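Local atomic coordinates of oxalate--CoA ligase (Arabidopsis thaliana, PDB entry 5IE2), a protein that belongs to the ANL superfamily of AMP-binding enzymes and binds adenosine-5'-triphosphate. Residues G56-L61 with T82-N87; T66-I71 with T130-D135; C364-N369 with F387-T392. One frame throughout, in Å; residues are numbered along the deposited sequence.

Interaction 1: G56-L61 with T82-N87; sequences GDVVAL and TAAPLN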
# COMPACT_ATOMS: atom_id res chain seq x y z
N GLY A 56 24.88 2.83 0.57
CA GLY A 56 24.43 2.86 -0.81
C GLY A 56 24.24 1.45 -1.40
O GLY A 56 23.64 1.33 -2.47
N ASP A 57 24.73 0.42 -0.73
CA ASP A 57 24.48 -0.95 -1.27
C ASP A 57 22.97 -1.26 -1.27
O ASP A 57 22.23 -0.77 -0.38
CB ASP A 57 25.18 -2.05 -0.45
CG ASP A 57 26.70 -2.15 -0.73
OD1 ASP A 57 27.19 -1.52 -1.70
OD2 ASP A 57 27.39 -2.85 0.07
N VAL A 58 22.52 -2.10 -2.22
CA VAL A 58 21.10 -2.54 -2.24
C VAL A 58 21.01 -3.97 -1.74
O VAL A 58 21.79 -4.83 -2.18
CB VAL A 58 20.48 -2.44 -3.66
CG1 VAL A 58 19.04 -3.00 -3.66
CG2 VAL A 58 20.50 -0.94 -4.12
N VAL A 59 20.12 -4.23 -0.78
CA VAL A 59 19.93 -5.58 -0.25
C VAL A 59 18.49 -6.00 -0.56
O VAL A 59 17.56 -5.32 -0.17
CB VAL A 59 20.18 -5.63 1.26
CG1 VAL A 59 19.85 -7.04 1.84
CG2 VAL A 59 21.61 -5.22 1.63
N ALA A 60 18.31 -7.10 -1.26
CA ALA A 60 16.96 -7.61 -1.59
C ALA A 60 16.45 -8.45 -0.43
O ALA A 60 17.24 -9.12 0.25
CB ALA A 60 16.97 -8.45 -2.92
N LEU A 61 15.15 -8.34 -0.15
CA LEU A 61 14.53 -9.14 0.93
C LEU A 61 13.35 -9.91 0.35
O LEU A 61 12.51 -9.30 -0.34
CB LEU A 61 14.03 -8.26 2.08
CG LEU A 61 15.16 -7.48 2.76
CD1 LEU A 61 15.18 -6.09 2.19
CD2 LEU A 61 14.94 -7.45 4.26
N THR A 82 20.10 0.22 1.04
CA THR A 82 18.75 0.39 0.49
C THR A 82 18.05 -0.97 0.50
O THR A 82 18.60 -1.91 -0.07
CB THR A 82 18.81 0.93 -0.98
OG1 THR A 82 19.45 2.23 -0.97
CG2 THR A 82 17.40 1.10 -1.56
N ALA A 83 16.87 -1.06 1.13
CA ALA A 83 16.09 -2.32 1.15
C ALA A 83 15.26 -2.46 -0.12
O ALA A 83 14.59 -1.49 -0.49
CB ALA A 83 15.20 -2.35 2.35
N ALA A 84 15.29 -3.64 -0.78
CA ALA A 84 14.49 -3.91 -1.96
C ALA A 84 13.62 -5.15 -1.65
O ALA A 84 14.01 -6.28 -1.98
CB ALA A 84 15.41 -4.16 -3.18
N PRO A 85 12.48 -4.92 -1.01
CA PRO A 85 11.54 -6.04 -0.70
C PRO A 85 10.93 -6.55 -2.00
O PRO A 85 10.57 -5.77 -2.89
CB PRO A 85 10.51 -5.39 0.21
CG PRO A 85 10.72 -3.91 0.12
CD PRO A 85 12.03 -3.62 -0.46
N LEU A 86 10.83 -7.87 -2.14
CA LEU A 86 10.33 -8.49 -3.36
C LEU A 86 9.24 -9.50 -3.00
O LEU A 86 9.32 -10.17 -1.96
CB LEU A 86 11.46 -9.19 -4.13
CG LEU A 86 12.56 -8.24 -4.66
CD1 LEU A 86 13.66 -9.08 -5.32
CD2 LEU A 86 11.99 -7.23 -5.66
N ASN A 87 8.21 -9.57 -3.83
CA ASN A 87 7.10 -10.53 -3.72
C ASN A 87 7.63 -11.95 -3.66
O ASN A 87 8.26 -12.38 -4.61
CB ASN A 87 6.19 -10.36 -4.95
CG ASN A 87 4.89 -11.19 -4.87
OD1 ASN A 87 4.78 -12.12 -4.08
ND2 ASN A 87 3.91 -10.85 -5.71

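Interaction 2: T66-I71 with T130-D135; sequences TVEFVI and TATLLD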
# COMPACT_ATOMS: atom_id res chain seq x y z
N THR A 66 6.69 -11.36 8.35
CA THR A 66 7.23 -12.02 9.54
C THR A 66 8.13 -11.10 10.34
O THR A 66 8.54 -10.05 9.86
CB THR A 66 8.08 -13.24 9.16
OG1 THR A 66 9.20 -12.79 8.40
CG2 THR A 66 7.27 -14.20 8.27
N VAL A 67 8.43 -11.51 11.56
CA VAL A 67 9.24 -10.66 12.42
C VAL A 67 10.64 -10.47 11.84
O VAL A 67 11.26 -9.36 11.97
CB VAL A 67 9.29 -11.25 13.86
CG1 VAL A 67 9.99 -12.65 13.85
CG2 VAL A 67 9.93 -10.29 14.86
N GLU A 68 11.19 -11.50 11.18
CA GLU A 68 12.52 -11.36 10.56
C GLU A 68 12.49 -10.37 9.42
O GLU A 68 13.45 -9.62 9.21
CB GLU A 68 13.05 -12.72 10.04
CG GLU A 68 13.39 -13.70 11.18
CD GLU A 68 12.20 -14.63 11.54
OE1 GLU A 68 11.04 -14.42 11.07
OE2 GLU A 68 12.42 -15.58 12.35
N PHE A 69 11.40 -10.36 8.66
CA PHE A 69 11.34 -9.32 7.62
C PHE A 69 11.43 -7.91 8.26
O PHE A 69 12.16 -7.04 7.74
CB PHE A 69 10.07 -9.41 6.78
CG PHE A 69 9.91 -8.18 5.85
CD1 PHE A 69 10.61 -8.11 4.65
CD2 PHE A 69 9.17 -7.08 6.26
CE1 PHE A 69 10.48 -6.98 3.78
CE2 PHE A 69 9.04 -5.93 5.44
CZ PHE A 69 9.71 -5.87 4.21
N VAL A 70 10.68 -7.67 9.32
CA VAL A 70 10.69 -6.33 9.95
C VAL A 70 12.09 -5.96 10.44
O VAL A 70 12.63 -4.85 10.15
CB VAL A 70 9.69 -6.23 11.12
CG1 VAL A 70 9.80 -4.86 11.82
CG2 VAL A 70 8.25 -6.44 10.61
N ILE A 71 12.68 -6.89 11.21
CA ILE A 71 13.99 -6.61 11.76
C ILE A 71 15.00 -6.37 10.65
O ILE A 71 15.79 -5.42 10.72
CB ILE A 71 14.49 -7.76 12.66
CG1 ILE A 71 13.55 -7.89 13.88
CG2 ILE A 71 16.02 -7.47 13.11
CD1 ILE A 71 13.72 -9.19 14.70
N THR A 130 20.41 -16.16 5.32
CA THR A 130 19.13 -16.38 5.95
C THR A 130 19.11 -15.69 7.30
O THR A 130 20.16 -15.44 7.91
CB THR A 130 18.82 -17.86 6.15
OG1 THR A 130 19.74 -18.44 7.09
CG2 THR A 130 18.86 -18.62 4.83
N ALA A 131 17.91 -15.37 7.75
CA ALA A 131 17.68 -14.67 9.01
C ALA A 131 16.64 -15.39 9.85
O ALA A 131 15.54 -15.72 9.35
CB ALA A 131 17.23 -13.18 8.71
N THR A 132 16.95 -15.62 11.14
CA THR A 132 16.04 -16.33 12.04
C THR A 132 16.02 -15.74 13.45
O THR A 132 17.07 -15.55 14.02
CB THR A 132 16.41 -17.82 12.21
OG1 THR A 132 16.69 -18.38 10.94
CG2 THR A 132 15.27 -18.55 12.87
N LEU A 133 14.84 -15.44 13.98
CA LEU A 133 14.70 -15.01 15.38
C LEU A 133 14.32 -16.19 16.23
O LEU A 133 13.31 -16.85 15.97
CB LEU A 133 13.65 -13.92 15.54
CG LEU A 133 13.58 -13.26 16.95
CD1 LEU A 133 14.84 -12.45 17.24
CD2 LEU A 133 12.34 -12.32 17.05
N LEU A 134 15.09 -16.46 17.28
CA LEU A 134 14.86 -17.67 18.06
C LEU A 134 14.01 -17.46 19.31
O LEU A 134 12.90 -18.00 19.44
CB LEU A 134 16.21 -18.29 18.42
CG LEU A 134 16.89 -18.89 17.19
CD1 LEU A 134 18.25 -19.42 17.56
CD2 LEU A 134 16.03 -20.00 16.60
N ASP A 135 14.57 -16.77 20.28
CA ASP A 135 13.92 -16.57 21.57
C ASP A 135 14.38 -15.22 22.07
O ASP A 135 15.27 -14.60 21.48
CB ASP A 135 14.28 -17.67 22.56
CG ASP A 135 15.78 -17.72 22.85
OD1 ASP A 135 16.48 -18.48 22.17
OD2 ASP A 135 16.29 -16.99 23.74
O HOH W 1 11.10 -16.91 14.01

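Interaction 3: C364-N369 with F387-T392; sequences CIRGPN and FGWFHT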
# COMPACT_ATOMS: atom_id res chain seq x y z
N CYS A 364 -1.22 16.98 -9.27
CA CYS A 364 0.25 17.09 -9.14
C CYS A 364 0.60 17.35 -7.68
O CYS A 364 -0.14 18.06 -6.99
CB CYS A 364 0.81 18.24 -10.00
SG CYS A 364 0.32 17.96 -11.76
N ILE A 365 1.72 16.80 -7.23
CA ILE A 365 2.11 16.92 -5.83
C ILE A 365 3.53 17.44 -5.69
O ILE A 365 4.35 17.34 -6.60
CB ILE A 365 2.01 15.56 -5.10
CG1 ILE A 365 2.99 14.54 -5.70
CG2 ILE A 365 0.55 15.06 -5.24
CD1 ILE A 365 2.94 13.11 -4.97
N ARG A 366 3.82 17.98 -4.51
CA ARG A 366 5.17 18.41 -4.24
C ARG A 366 5.43 18.32 -2.77
O ARG A 366 4.71 18.93 -1.98
CB ARG A 366 5.38 19.83 -4.72
CG ARG A 366 6.78 20.31 -4.30
CD ARG A 366 6.56 21.81 -3.87
NE ARG A 366 7.04 22.59 -4.91
CZ ARG A 366 6.98 23.92 -5.13
NH1 ARG A 366 6.33 24.86 -4.42
NH2 ARG A 366 7.64 24.27 -6.22
N GLY A 367 6.49 17.63 -2.40
CA GLY A 367 6.77 17.50 -0.97
C GLY A 367 7.94 16.60 -0.67
O GLY A 367 8.43 15.89 -1.55
N PRO A 368 8.41 16.58 0.60
CA PRO A 368 9.61 15.82 0.89
C PRO A 368 9.38 14.29 0.92
O PRO A 368 10.34 13.55 1.03
CB PRO A 368 10.04 16.32 2.29
CG PRO A 368 8.76 16.81 2.93
CD PRO A 368 7.96 17.39 1.73
N ASN A 369 8.13 13.86 0.80
CA ASN A 369 7.80 12.42 0.69
C ASN A 369 7.95 11.90 -0.74
O ASN A 369 7.86 10.70 -0.99
CB ASN A 369 6.33 12.21 1.16
CG ASN A 369 5.36 13.12 0.39
OD1 ASN A 369 5.43 14.36 0.47
ND2 ASN A 369 4.47 12.52 -0.39
N PHE A 387 9.61 21.81 -11.90
CA PHE A 387 9.79 22.74 -10.78
C PHE A 387 9.42 22.10 -9.43
O PHE A 387 8.75 22.74 -8.59
CB PHE A 387 8.96 24.00 -10.98
CG PHE A 387 9.48 25.20 -10.19
CD1 PHE A 387 10.78 25.67 -10.40
CD2 PHE A 387 8.66 25.86 -9.24
CE1 PHE A 387 11.26 26.79 -9.67
CE2 PHE A 387 9.15 26.99 -8.51
CZ PHE A 387 10.45 27.45 -8.74
N GLY A 388 9.85 20.85 -9.23
CA GLY A 388 9.63 20.15 -7.97
C GLY A 388 8.32 19.36 -7.92
O GLY A 388 8.12 18.52 -7.04
N TRP A 389 7.41 19.66 -8.84
CA TRP A 389 6.09 19.02 -8.84
C TRP A 389 6.10 17.71 -9.63
O TRP A 389 6.59 17.68 -10.76
CB TRP A 389 5.05 19.92 -9.47
CG TRP A 389 4.75 21.18 -8.70
CD1 TRP A 389 5.43 22.38 -8.76
CD2 TRP A 389 3.68 21.36 -7.76
NE1 TRP A 389 4.84 23.29 -7.92
CE2 TRP A 389 3.77 22.69 -7.29
CE3 TRP A 389 2.65 20.51 -7.28
CZ2 TRP A 389 2.85 23.21 -6.37
CZ3 TRP A 389 1.74 21.02 -6.38
CH2 TRP A 389 1.86 22.38 -5.92
N PHE A 390 5.44 16.70 -9.09
CA PHE A 390 5.32 15.41 -9.74
C PHE A 390 3.89 15.24 -10.31
O PHE A 390 2.92 15.45 -9.58
CB PHE A 390 5.67 14.32 -8.74
CG PHE A 390 5.38 12.92 -9.25
CD1 PHE A 390 6.11 12.40 -10.31
CD2 PHE A 390 4.36 12.14 -8.65
CE1 PHE A 390 5.84 11.10 -10.78
CE2 PHE A 390 4.08 10.87 -9.12
CZ PHE A 390 4.81 10.35 -10.19
N HIS A 391 3.77 14.84 -11.58
CA HIS A 391 2.47 14.61 -12.25
C HIS A 391 2.02 13.17 -11.98
O HIS A 391 2.73 12.25 -12.35
CB HIS A 391 2.58 14.85 -13.76
CG HIS A 391 2.75 16.29 -14.11
ND1 HIS A 391 1.83 16.98 -14.86
CD2 HIS A 391 3.67 17.19 -13.72
CE1 HIS A 391 2.19 18.25 -14.95
NE2 HIS A 391 3.32 18.40 -14.27
N THR A 392 0.90 12.98 -11.26
CA THR A 392 0.52 11.62 -10.80
C THR A 392 -0.07 10.71 -11.89
O THR A 392 -0.12 9.49 -11.70
CB THR A 392 -0.54 11.64 -9.66
OG1 THR A 392 -1.75 12.25 -10.17
CG2 THR A 392 -0.05 12.44 -8.49
O HOH W 2 8.32 16.91 -4.90

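Interaction 1: G56-L61 with T82-N87
Val58 and Ala84 meet on one face of a parallel strand pair, with Val58 CG1 3.8 Å from Ala84 CB. That methyl stands trans to Val58 N (chi1 176°), which leaves CG2 beside the backbone N and over Thr82, 4.0 Å from Thr82 CB; the two beta-branched side chains pass each other at a slant. Ala60 continues the same face and is reached by Leu86, whose CD1 lies 4.1 Å from Ala60 CB. On the other face Leu61 bends back along the neighbouring strand. Its chi2 of 98° falls away from the staggered values, and CD1 arrives 3.7 Å from Ala83 CB; Met72, Phe73 and Phe69 of helix 67-78 pack on this Leu61, Ala83 and Pro85 surface.

Five backbone bonds join the two segments, the shortest from Thr82 N to Asp57 O (2.7 Å). Further along, Leu61 N donates to Ala84 O, and Leu86 N donates to Leu61 O at 2.8 Å. Strand 58-61, helix 67-78 and strand 82-85 form a beta-alpha-beta unit. Asp57 OD2 accepts from Lys54 N, away from the neighbouring strand. The side-chain contacts across the strands are apolar, carbon against carbon: this packing shapes the two faces, while peptide groups supply the directional bonds that set the parallel register.

Interaction 2: T66-I71 with T130-D135
Glu68 reaches from the first turn of helix 67-78 to the backbone of 130-135, where its OE2 accepts from Leu133 N at 2.9 Å. The bond is practically straight, 178° at the hydrogen, and arrives on the anti side of the carboxylate, 17° out of its plane. A bend at chi2 (93°) brings the acid there: CG passes over Ala131 O at 3.5 Å, and the carboxylate then turns along the chain toward Leu133.

The tightly packed part is apolar. Leu133 CD2 sits against both methyls of Val67, 3.8 Å from Val67 CG2 and 4.0 Å from Val67 CG1, and Ile71 CD1 approaches the same methyl at 4.2 Å. Both helix side chains cross Leu133 at nearly a right angle, and Phe29 and Leu39 close in on Leu133 from strand 29-32 and helix 33-50. Within the AMP-binding domain, helix 67-78 belongs to a beta-alpha-beta unit, and its opening turn packs against the end of strand 127-132, a parallel member of the same sheet, and against Leu133, which follows that strand. Thr66 caps the helix, its OG1 accepting from Phe69 N at 3.3 Å.

Beyond the straight Glu68 bond the margin is looser and hydrated. A water donates to Leu133 O at 3.0 Å; its other leg, to Glu68 OE2, measures 2.5 Å, too short to be more than doubtful. Thr132, on this partly exposed side, directs its CB away from the helix, and of its side chain CG2 is the nearest atom to Glu68 OE2, at 4.1 Å.

Interaction 3: C364-N369 with F387-T392
Ile365 and Phe390 form an antiparallel hydrogen-bonded pair, with Ile365 N donating to Phe390 O at 3.0 Å and Phe390 N to Ile365 O at 2.8 Å. Beyond the pair, Arg366 takes over: its chain bends at chi2 and chi3, bringing NH2 to Phe387 O at 3.0 Å, at the edge of the guanidinium and nearly along the carbonyl direction. NH1 has its own partner, a salt bridge to Glu344. Arg366 CB makes a CH-pi contact over one face of Trp389, 3.9 Å from the centroid of the six-membered ring, with guanidinium and indole planes 31° apart. A water accepts from Gly367 N and donates to Gly388 O at 2.7 Å, bridging the two segments just past the strand ends.

Cys364 SG stands over the centre of the His391 ring, 3.6 Å from its centroid, while His391 ND1 is bonded to Glu362. Strand 361-366 runs between strands 344-348 and 389-392; Leu348 touches Cys364 and His391 on one face, and Met321 of strand 319-323 meets Ile365 and Thr392 on the other.

In the fold
Interaction 1 and the helix of interaction 2 belong to one beta-alpha-beta unit. The segments of the two contacts alternate along the chain, helix 67-78 joining the two strands of interaction 1, and both contacts reach the same mixed sheet. The centres are 16 Å apart, yet the contacts touch through Phe69, whose CE1 is 3.9 Å from Pro85 CB and 4.1 Å from Leu61 CB. Interaction 3 belongs to a separate antiparallel sheet, with nearest atoms about 14 Å from interaction 1 and about 17 Å from interaction 2. It lies nearer to ATP than interaction 1 does: the side chain of Thr392 is about 5 Å from the nucleotide, that of Pro85 about 13 Å. The Phe390 side chain is about 7 Å from the magnesium ion.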